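Local coordinates for protein serine repeat antigen 5 (Plasmodium falciparum, PDB 6X42) that belongs to the papain family of cysteine proteases but, as a pseudo-zymogen, is probably weakly active or inactive as a protease, at residues W54-K59 with P99-I105; I65-Y71 with V279-N284. All blocks are in the same frame, centred on the assembly; numbering follows the deposited sequence. Where two conformers were deposited one is given.

Contact 1 (W54-K59 with P99-I105)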
ATOM      1  N   TRP A  54      -6.497   1.604   5.316  1.00 12.80           N
ATOM      2  CA  TRP A  54      -5.755   2.821   4.995  1.00 13.27           C
ATOM      3  C   TRP A  54      -4.449   2.874   5.782  1.00 13.40           C
ATOM      4  O   TRP A  54      -3.429   3.358   5.278  1.00 14.67           O
ATOM      5  CB  TRP A  54      -6.618   4.055   5.249  1.00 13.91           C
ATOM      6  CG  TRP A  54      -7.043   4.282   6.679  1.00 13.73           C
ATOM      7  CD1 TRP A  54      -8.026   3.619   7.352  1.00 14.31           C
ATOM      8  CD2 TRP A  54      -6.503   5.235   7.585  1.00 13.83           C
ATOM      9  NE1 TRP A  54      -8.132   4.115   8.629  1.00 14.62           N
ATOM     10  CE2 TRP A  54      -7.209   5.106   8.795  1.00 14.22           C
ATOM     11  CE3 TRP A  54      -5.499   6.201   7.493  1.00 17.32           C
ATOM     12  CZ2 TRP A  54      -6.951   5.909   9.901  1.00 15.89           C
ATOM     13  CZ3 TRP A  54      -5.231   6.982   8.596  1.00 16.98           C
ATOM     14  CH2 TRP A  54      -5.957   6.830   9.785  1.00 17.02           C
ATOM     15  N   ILE A  55      -4.466   2.378   7.021  1.00 12.88           N
ATOM     16  CA  ILE A  55      -3.273   2.352   7.863  1.00 12.98           C
ATOM     17  C   ILE A  55      -2.309   1.262   7.405  1.00 12.59           C
ATOM     18  O   ILE A  55      -1.106   1.491   7.268  1.00 13.47           O
ATOM     19  CB  ILE A  55      -3.649   2.153   9.342  1.00 13.08           C
ATOM     20  CG1 ILE A  55      -4.672   3.170   9.814  1.00 14.58           C
ATOM     21  CG2 ILE A  55      -2.376   2.235  10.196  1.00 14.92           C
ATOM     22  CD1 ILE A  55      -5.147   2.936  11.267  1.00 14.51           C
ATOM     23  N   PHE A  56      -2.812   0.046   7.193  1.00 12.51           N
ATOM     24  CA  PHE A  56      -1.941  -1.055   6.790  1.00 12.10           C
ATOM     25  C   PHE A  56      -1.248  -0.776   5.465  1.00 11.96           C
ATOM     26  O   PHE A  56      -0.042  -0.999   5.326  1.00 13.04           O
ATOM     27  CB  PHE A  56      -2.730  -2.380   6.769  1.00 13.20           C
ATOM     28  CG  PHE A  56      -3.019  -2.907   8.161  1.00 13.03           C
ATOM     29  CD1 PHE A  56      -4.191  -2.564   8.826  1.00 13.33           C
ATOM     30  CD2 PHE A  56      -2.093  -3.669   8.829  1.00 13.81           C
ATOM     31  CE1 PHE A  56      -4.424  -2.984  10.124  1.00 13.59           C
ATOM     32  CE2 PHE A  56      -2.328  -4.104  10.123  1.00 13.96           C
ATOM     33  CZ  PHE A  56      -3.500  -3.747  10.774  1.00 13.47           C
ATOM     34  N   ALA A  57      -1.990  -0.278   4.477  1.00 11.83           N
ATOM     35  CA  ALA A  57      -1.370  -0.043   3.173  1.00 12.09           C
ATOM     36  C   ALA A  57      -0.390   1.130   3.222  1.00 12.26           C
ATOM     37  O   ALA A  57       0.677   1.107   2.586  1.00 12.38           O
ATOM     38  CB  ALA A  57      -2.449   0.197   2.128  1.00 12.56           C
ATOM     39  N   SER A  58      -0.743   2.178   3.964  1.00 12.17           N
ATOM     40  CA  SER A  58       0.135   3.335   4.061  1.00 12.71           C
ATOM     41  C   SER A  58       1.407   2.986   4.814  1.00 13.01           C
ATOM     42  O   SER A  58       2.509   3.377   4.408  1.00 14.34           O
ATOM     43  CB  SER A  58      -0.584   4.495   4.747  1.00 13.13           C
ATOM     44  OG  SER A  58      -1.655   5.012   3.981  1.00 14.12           O
ATOM     45  N   LYS A  59       1.280   2.250   5.917  1.00 13.17           N
ATOM     46  CA  LYS A  59       2.464   1.906   6.694  1.00 13.44           C
ATOM     47  C   LYS A  59       3.352   0.925   5.937  1.00 13.89           C
ATOM     48  O   LYS A  59       4.586   0.989   6.040  1.00 14.57           O
ATOM     49  CB  LYS A  59       2.094   1.390   8.091  1.00 14.11           C
ATOM     50  CG  LYS A  59       1.818  -0.099   8.178  1.00 14.59           C
ATOM     51  CD  LYS A  59       1.294  -0.520   9.564  1.00 14.69           C
ATOM     52  CE  LYS A  59       1.205  -2.013   9.703  1.00 15.40           C
ATOM     53  NZ  LYS A  59       2.524  -2.615  10.033  1.00 15.34           N
ATOM     54  N   PRO A  99      -4.771   7.892   2.980  1.00 15.50           N
ATOM     55  CA  PRO A  99      -3.321   8.111   3.094  1.00 15.91           C
ATOM     56  C   PRO A  99      -2.951   9.538   3.422  1.00 17.14           C
ATOM     57  O   PRO A  99      -1.943   9.767   4.094  1.00 17.44           O
ATOM     58  CB  PRO A  99      -2.782   7.679   1.721  1.00 17.09           C
ATOM     59  CG  PRO A  99      -3.793   6.692   1.255  1.00 15.73           C
ATOM     60  CD  PRO A  99      -5.126   7.219   1.724  1.00 15.45           C
ATOM     61  N   MET A 100      -3.751  10.504   2.965  1.00 17.70           N
ATOM     62  CA  MET A 100      -3.544  11.896   3.347  1.00 18.84           C
ATOM     63  C   MET A 100      -3.598  12.057   4.858  1.00 18.71           C
ATOM     64  O   MET A 100      -2.763  12.757   5.446  1.00 20.05           O
ATOM     65  CB  MET A 100      -4.596  12.757   2.639  0.59 20.18           C
ATOM     66  CG  MET A 100      -4.694  12.522   1.099  0.59 20.40           C
ATOM     67  SD  MET A 100      -5.646  11.093   0.429  0.59 19.01           S
ATOM     68  CE  MET A 100      -4.691  10.730  -1.037  0.59 20.54           C
ATOM     69  N   GLU A 101      -4.590  11.445   5.508  1.00 19.53           N
ATOM     70  CA  GLU A 101      -4.649  11.606   6.955  1.00 19.48           C
ATOM     71  C   GLU A 101      -3.494  10.871   7.631  1.00 17.46           C
ATOM     72  O   GLU A 101      -2.971  11.323   8.655  1.00 19.29           O
ATOM     73  CB  GLU A 101      -5.986  11.173   7.563  1.00 19.25           C
ATOM     74  CG  GLU A 101      -5.962  11.502   9.079  1.00 22.71           C
ATOM     75  CD  GLU A 101      -7.190  11.121   9.907  1.00 22.98           C
ATOM     76  OE1 GLU A 101      -8.135  10.476   9.410  1.00 22.59           O
ATOM     77  OE2 GLU A 101      -7.205  11.492  11.101  1.00 25.71           O
ATOM     78  N   PHE A 102      -3.092   9.728   7.080  1.00 17.44           N
ATOM     79  CA  PHE A 102      -1.942   9.008   7.614  1.00 15.99           C
ATOM     80  C   PHE A 102      -0.725   9.920   7.717  1.00 17.15           C
ATOM     81  O   PHE A 102      -0.052   9.975   8.756  1.00 17.62           O
ATOM     82  CB  PHE A 102      -1.678   7.783   6.740  1.00 17.65           C
ATOM     83  CG  PHE A 102      -0.540   6.943   7.197  1.00 16.42           C
ATOM     84  CD1 PHE A 102      -0.759   5.827   8.015  1.00 17.40           C
ATOM     85  CD2 PHE A 102       0.748   7.203   6.765  1.00 18.57           C
ATOM     86  CE1 PHE A 102       0.295   5.042   8.429  1.00 17.66           C
ATOM     87  CE2 PHE A 102       1.800   6.411   7.170  1.00 18.53           C
ATOM     88  CZ  PHE A 102       1.577   5.324   8.007  1.00 19.20           C
ATOM     89  N   LEU A 103      -0.431  10.662   6.652  1.00 17.53           N
ATOM     90  CA  LEU A 103       0.712  11.560   6.719  1.00 17.74           C
ATOM     91  C   LEU A 103       0.510  12.664   7.754  1.00 19.20           C
ATOM     92  O   LEU A 103       1.463  13.086   8.416  1.00 21.37           O
ATOM     93  CB  LEU A 103       0.977  12.175   5.353  1.00 19.52           C
ATOM     94  CG  LEU A 103       1.525  11.225   4.301  1.00 19.83           C
ATOM     95  CD1 LEU A 103       1.724  12.011   3.021  1.00 22.50           C
ATOM     96  CD2 LEU A 103       2.829  10.584   4.707  1.00 20.25           C
ATOM     97  N   GLN A 104      -0.714  13.170   7.892  1.00 20.07           N
ATOM     98  CA  GLN A 104      -0.965  14.219   8.875  1.00 23.62           C
ATOM     99  C   GLN A 104      -0.683  13.735  10.286  1.00 23.23           C
ATOM    100  O   GLN A 104      -0.183  14.496  11.121  1.00 24.13           O
ATOM    101  CB  GLN A 104      -2.414  14.676   8.766  1.00 29.52           C
ATOM    102  CG  GLN A 104      -2.661  15.989   9.480  1.00 37.45           C
ATOM    103  CD  GLN A 104      -1.907  17.158   8.823  1.00 44.48           C
ATOM    104  OE1 GLN A 104      -1.901  17.300   7.597  1.00 46.98           O
ATOM    105  NE2 GLN A 104      -1.257  17.978   9.636  1.00 47.99           N
ATOM    106  N   ILE A 105      -1.007  12.478  10.579  1.00 21.82           N
ATOM    107  CA  ILE A 105      -0.739  11.926  11.901  1.00 22.42           C
ATOM    108  C   ILE A 105       0.758  11.860  12.159  1.00 21.49           C
ATOM    109  O   ILE A 105       1.228  12.227  13.248  1.00 23.55           O
ATOM    110  CB  ILE A 105      -1.417  10.548  12.025  1.00 22.14           C
ATOM    111  CG1 ILE A 105      -2.933  10.742  12.060  1.00 23.31           C
ATOM    112  CG2 ILE A 105      -0.904   9.794  13.248  1.00 22.83           C
ATOM    113  CD1 ILE A 105      -3.693   9.531  11.674  1.00 23.86           C
TER

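Contact 2 (I65-Y71 with V279-N284)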
ATOM      1  N   ILE A  65       9.775   1.444   1.660  1.00 16.56           N
ATOM      2  CA  ILE A  65      10.731   2.524   1.462  1.00 17.38           C
ATOM      3  C   ILE A  65      11.914   2.347   2.405  1.00 18.06           C
ATOM      4  O   ILE A  65      13.074   2.503   1.999  1.00 19.52           O
ATOM      5  CB  ILE A  65      10.049   3.896   1.638  1.00 17.13           C
ATOM      6  CG1 ILE A  65       9.118   4.195   0.458  1.00 16.61           C
ATOM      7  CG2 ILE A  65      11.098   4.980   1.826  1.00 19.30           C
ATOM      8  CD1 ILE A  65       8.144   5.337   0.677  1.00 17.47           C
ATOM      9  N   ARG A  66      11.644   2.011   3.676  1.00 18.45           N
ATOM     10  CA  ARG A  66      12.721   1.753   4.634  1.00 18.92           C
ATOM     11  C   ARG A  66      13.594   0.585   4.189  1.00 20.49           C
ATOM     12  O   ARG A  66      14.825   0.661   4.264  1.00 21.74           O
ATOM     13  CB  ARG A  66      12.128   1.535   6.024  1.00 19.05           C
ATOM     14  CG  ARG A  66      11.678   2.846   6.693  1.00 20.98           C
ATOM     15  CD  ARG A  66      11.019   2.631   8.054  1.00 23.93           C
ATOM     16  NE  ARG A  66      11.905   1.887   8.944  1.00 27.73           N
ATOM     17  CZ  ARG A  66      12.913   2.425   9.626  1.00 31.25           C
ATOM     18  NH1 ARG A  66      13.148   3.729   9.557  1.00 33.93           N
ATOM     19  NH2 ARG A  66      13.694   1.659  10.369  1.00 32.91           N
ATOM     20  N   CYS A  67      12.986  -0.483   3.667  1.00 19.73           N
ATOM     21  CA  CYS A  67      13.768  -1.591   3.124  1.00 20.53           C
ATOM     22  C   CYS A  67      14.664  -1.127   1.979  1.00 20.98           C
ATOM     23  O   CYS A  67      15.845  -1.491   1.913  1.00 22.70           O
ATOM     24  CB  CYS A  67      12.844  -2.700   2.619  1.00 21.23           C
ATOM     25  SG  CYS A  67      12.208  -3.856   3.846  1.00 21.50           S
ATOM     26  N   MET A  68      14.122  -0.324   1.066  1.00 20.79           N
ATOM     27  CA  MET A  68      14.908   0.145  -0.069  1.00 22.24           C
ATOM     28  C   MET A  68      16.085   1.006   0.379  1.00 24.28           C
ATOM     29  O   MET A  68      17.093   1.077  -0.332  1.00 27.02           O
ATOM     30  CB  MET A  68      14.022   0.958  -1.023  1.00 22.58           C
ATOM     31  CG  MET A  68      12.946   0.198  -1.828  1.00 22.73           C
ATOM     32  SD  MET A  68      13.403  -1.389  -2.548  1.00 24.75           S
ATOM     33  CE  MET A  68      14.419  -0.870  -3.917  1.00 25.53           C
ATOM     34  N   LYS A  69      15.982   1.665   1.538  1.00 25.13           N
ATOM     35  CA  LYS A  69      17.049   2.511   2.070  1.00 28.19           C
ATOM     36  C   LYS A  69      17.985   1.756   3.015  1.00 28.72           C
ATOM     37  O   LYS A  69      18.872   2.371   3.618  1.00 29.93           O
ATOM     38  CB  LYS A  69      16.451   3.750   2.761  1.00 31.43           C
ATOM     39  CG  LYS A  69      15.737   4.763   1.818  1.00 34.38           C
ATOM     40  CD  LYS A  69      16.509   5.008   0.513  1.00 40.42           C
ATOM     41  CE  LYS A  69      15.890   6.068  -0.409  1.00 43.73           C
ATOM     42  NZ  LYS A  69      15.332   5.445  -1.645  1.00 45.18           N
ATOM     43  N   GLY A  70      17.822   0.442   3.139  1.00 27.99           N
ATOM     44  CA  GLY A  70      18.758  -0.391   3.865  1.00 28.03           C
ATOM     45  C   GLY A  70      18.416  -0.685   5.310  1.00 28.31           C
ATOM     46  O   GLY A  70      19.262  -1.239   6.029  1.00 29.25           O
ATOM     47  N   TYR A  71      17.223  -0.329   5.765  1.00 27.12           N
ATOM     48  CA  TYR A  71      16.807  -0.607   7.130  1.00 27.53           C
ATOM     49  C   TYR A  71      16.225  -2.015   7.248  1.00 27.63           C
ATOM     50  O   TYR A  71      15.854  -2.650   6.261  1.00 28.30           O
ATOM     51  CB  TYR A  71      15.787   0.434   7.602  1.00 28.49           C
ATOM     52  CG  TYR A  71      16.369   1.828   7.676  1.00 29.28           C
ATOM     53  CD1 TYR A  71      16.295   2.688   6.587  1.00 29.89           C
ATOM     54  CD2 TYR A  71      17.010   2.275   8.828  1.00 31.74           C
ATOM     55  CE1 TYR A  71      16.845   3.953   6.641  1.00 31.72           C
ATOM     56  CE2 TYR A  71      17.554   3.539   8.893  1.00 33.63           C
ATOM     57  CZ  TYR A  71      17.469   4.378   7.801  1.00 34.60           C
ATOM     58  OH  TYR A  71      18.022   5.642   7.879  1.00 37.53           O
ATOM     59  N   VAL A 279       9.139  11.228   0.664  1.00 21.67           N
ATOM     60  CA  VAL A 279       9.849  11.353   1.931  1.00 25.59           C
ATOM     61  C   VAL A 279      11.354  11.405   1.712  1.00 28.05           C
ATOM     62  O   VAL A 279      11.886  10.876   0.734  1.00 29.42           O
ATOM     63  CB  VAL A 279       9.490  10.208   2.895  1.00 29.27           C
ATOM     64  CG1 VAL A 279       7.980  10.154   3.119  1.00 28.89           C
ATOM     65  CG2 VAL A 279      10.008   8.898   2.344  1.00 31.73           C
ATOM     66  N   ASP A 280      12.039  12.073   2.632  1.00 29.86           N
ATOM     67  CA  ASP A 280      13.493  12.039   2.711  1.00 32.88           C
ATOM     68  C   ASP A 280      13.856  11.126   3.869  1.00 35.73           C
ATOM     69  O   ASP A 280      13.331  11.279   4.979  1.00 36.29           O
ATOM     70  CB  ASP A 280      14.084  13.434   2.934  1.00 34.69           C
ATOM     71  CG  ASP A 280      15.604  13.410   3.147  1.00 36.30           C
ATOM     72  N   LEU A 281      14.697  10.156   3.597  1.00 37.07           N
ATOM     73  CA  LEU A 281      15.132   9.221   4.615  1.00 40.27           C
ATOM     74  C   LEU A 281      16.565   8.840   4.275  1.00 42.96           C
ATOM     75  O   LEU A 281      16.809   8.294   3.193  1.00 43.57           O
ATOM     76  CB  LEU A 281      14.229   7.988   4.610  1.00 41.53           C
ATOM     77  CG  LEU A 281      14.599   6.912   5.633  1.00 42.53           C
ATOM     78  CD1 LEU A 281      14.389   7.418   7.059  1.00 43.59           C
ATOM     79  CD2 LEU A 281      13.797   5.637   5.388  1.00 41.16           C
ATOM     80  N   PRO A 282      17.537   9.119   5.144  1.00 46.36           N
ATOM     81  CA  PRO A 282      18.923   8.752   4.823  1.00 46.35           C
ATOM     82  C   PRO A 282      19.080   7.246   4.668  1.00 45.55           C
ATOM     83  O   PRO A 282      18.374   6.456   5.303  1.00 45.58           O
ATOM     84  CB  PRO A 282      19.735   9.279   6.016  1.00 47.27           C
ATOM     85  CG  PRO A 282      18.750   9.631   7.085  1.00 48.56           C
ATOM     86  CD  PRO A 282      17.401   9.765   6.464  1.00 48.04           C
ATOM     87  N   MET A 283      19.999   6.854   3.783  1.00 45.62           N
ATOM     88  CA  MET A 283      20.392   5.455   3.696  1.00 45.67           C
ATOM     89  C   MET A 283      20.931   5.004   5.045  1.00 44.37           C
ATOM     90  O   MET A 283      21.645   5.747   5.725  1.00 43.60           O
ATOM     91  CB  MET A 283      21.472   5.258   2.627  1.00 46.81           C
ATOM     92  CG  MET A 283      21.061   5.709   1.242  1.00 48.55           C
ATOM     93  SD  MET A 283      19.775   4.662   0.510  1.00 50.98           S
ATOM     94  CE  MET A 283      20.523   3.035   0.524  1.00 49.36           C
ATOM     95  N   ASN A 284      20.579   3.786   5.432  1.00 44.98           N
ATOM     96  CA  ASN A 284      21.010   3.243   6.712  1.00 45.94           C
ATOM     97  C   ASN A 284      22.522   3.063   6.758  1.00 48.83           C
ATOM     98  O   ASN A 284      23.098   2.415   5.888  1.00 49.60           O
ATOM     99  CB  ASN A 284      20.321   1.904   6.957  1.00 44.60           C
ATOM    100  CG  ASN A 284      20.554   1.382   8.349  1.00 43.81           C
ATOM    101  OD1 ASN A 284      20.945   2.129   9.245  1.00 44.92           O
ATOM    102  ND2 ASN A 284      20.312   0.093   8.541  1.00 42.48           N
TER

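Contact 1 (W54-K59 with P99-I105)
A knob-into-hole joint packs the long helix of the papain fold against helix 99-109, with Phe-102 as the knob and Trp-54, Ile-55, Ser-58 and Lys-59 forming the hole. The axes of the two short segments cross at -70° and come within 9.5 Å, and no hydrogen bond links them. Phe-102 has CG anti to its backbone N (chi1 -179°), which swings the ring out to the other helix and lays one face under Ser-58. There Ser-58 CB stands 3.5 Å from the centroid of the Phe-102 ring, 12° off its normal, a CH-pi contact. The hydroxyl is occupied within its own helix: Ser-58 OG donates to Trp-54 O at 2.8 Å, and that carbonyl also takes the Ser-58 N-H, so the buried oxygen has two donors. Ser-58 OG also lies against Pro-99, 3.6 Å from its CA. The indole of Trp-54 has Ile-55 CG1 over one face and turns its edge to the second helix, where its CZ3 lies 3.8 Å from Phe-102 N. Strand 189-193 touches this region through Ile-190 and Tyr-192. Farther along the indole edge, Trp-54 CH2 meets Ile-105 CD1 at 4.0 Å, near the ring plane.

Contact 2 (I65-Y71 with V279-N284)
Three hydrogen bonds join Pro-282 and Asn-284 of the C-terminal tail to Lys-69, Gly-70 and Tyr-71 at the end of helix 53-68. The main-chain Asn-284 N donates to Lys-69 O at 2.9 Å, nearly straight at N-H (173°); the same oxygen also receives a CA-H...O contact from Met-283. The side-chain amide makes the second bond: Asn-284 ND2 donates to Gly-70 O at 3.0 Å. Gly-70 O lies in the Asn-284 amide plane, whereas the nitrogen stands well above the plane of the carbonyl it approaches. In the third, Tyr-71 OH gives its proton to Pro-282 O at 2.7 Å, again from above the carbonyl plane, so the phenol's donor is used on the tail backbone.

With CG opposite its own main-chain N (chi1 -171°), the Asn-284 side chain extends over the Tyr-71 ring, where its amide bond to Gly-70 O holds it. Asn-284 CB sits 3.7 Å from the Tyr-71 centroid, close to the normal, and the amide and ring planes differ by only 11°. The Arg-66 guanidinium lies over the opposite face, offset toward the rim. Leu-281 CD2 fills the angle between Tyr-71 CE1 and Arg-66 CG, 3.7 Å from each, while Ile-65 CG2 meets Val-279 CG2 deeper in.

The helix end has its own bonds: Tyr-71 N donates to Arg-66 O and Gly-70 N to Cys-67 O. These use the carbonyls of Arg-66 and Cys-67; those of Lys-69 and Gly-70, just past the helix, are taken by Asn-284. With Gly-70 at positive phi as the C-prime residue, the helix end is a classical Schellman motif.

Overall arrangement
Both contacts use helix 53-68, one near its start and one at its end, so their centres lie 18 Å apart while their nearest atoms are about 5 Å apart without touching. Contact 1 is buried, about 9 Å from the centre of the chain; contact 2 lies at the surface, about 17 Å out. Strand 273-280 is common to both surroundings: its Phe-277 touches Ser-58 and Pro-99, and its end, Val-279 and Asp-280, begins the tail segment of contact 2. In papain the catalytic cysteine heads the corresponding helix, so contact 1 probably lies close to the equivalent of that site, and contact 2 at the other end of the helix, where Cys-67 is disulfide-bonded to Cys-38.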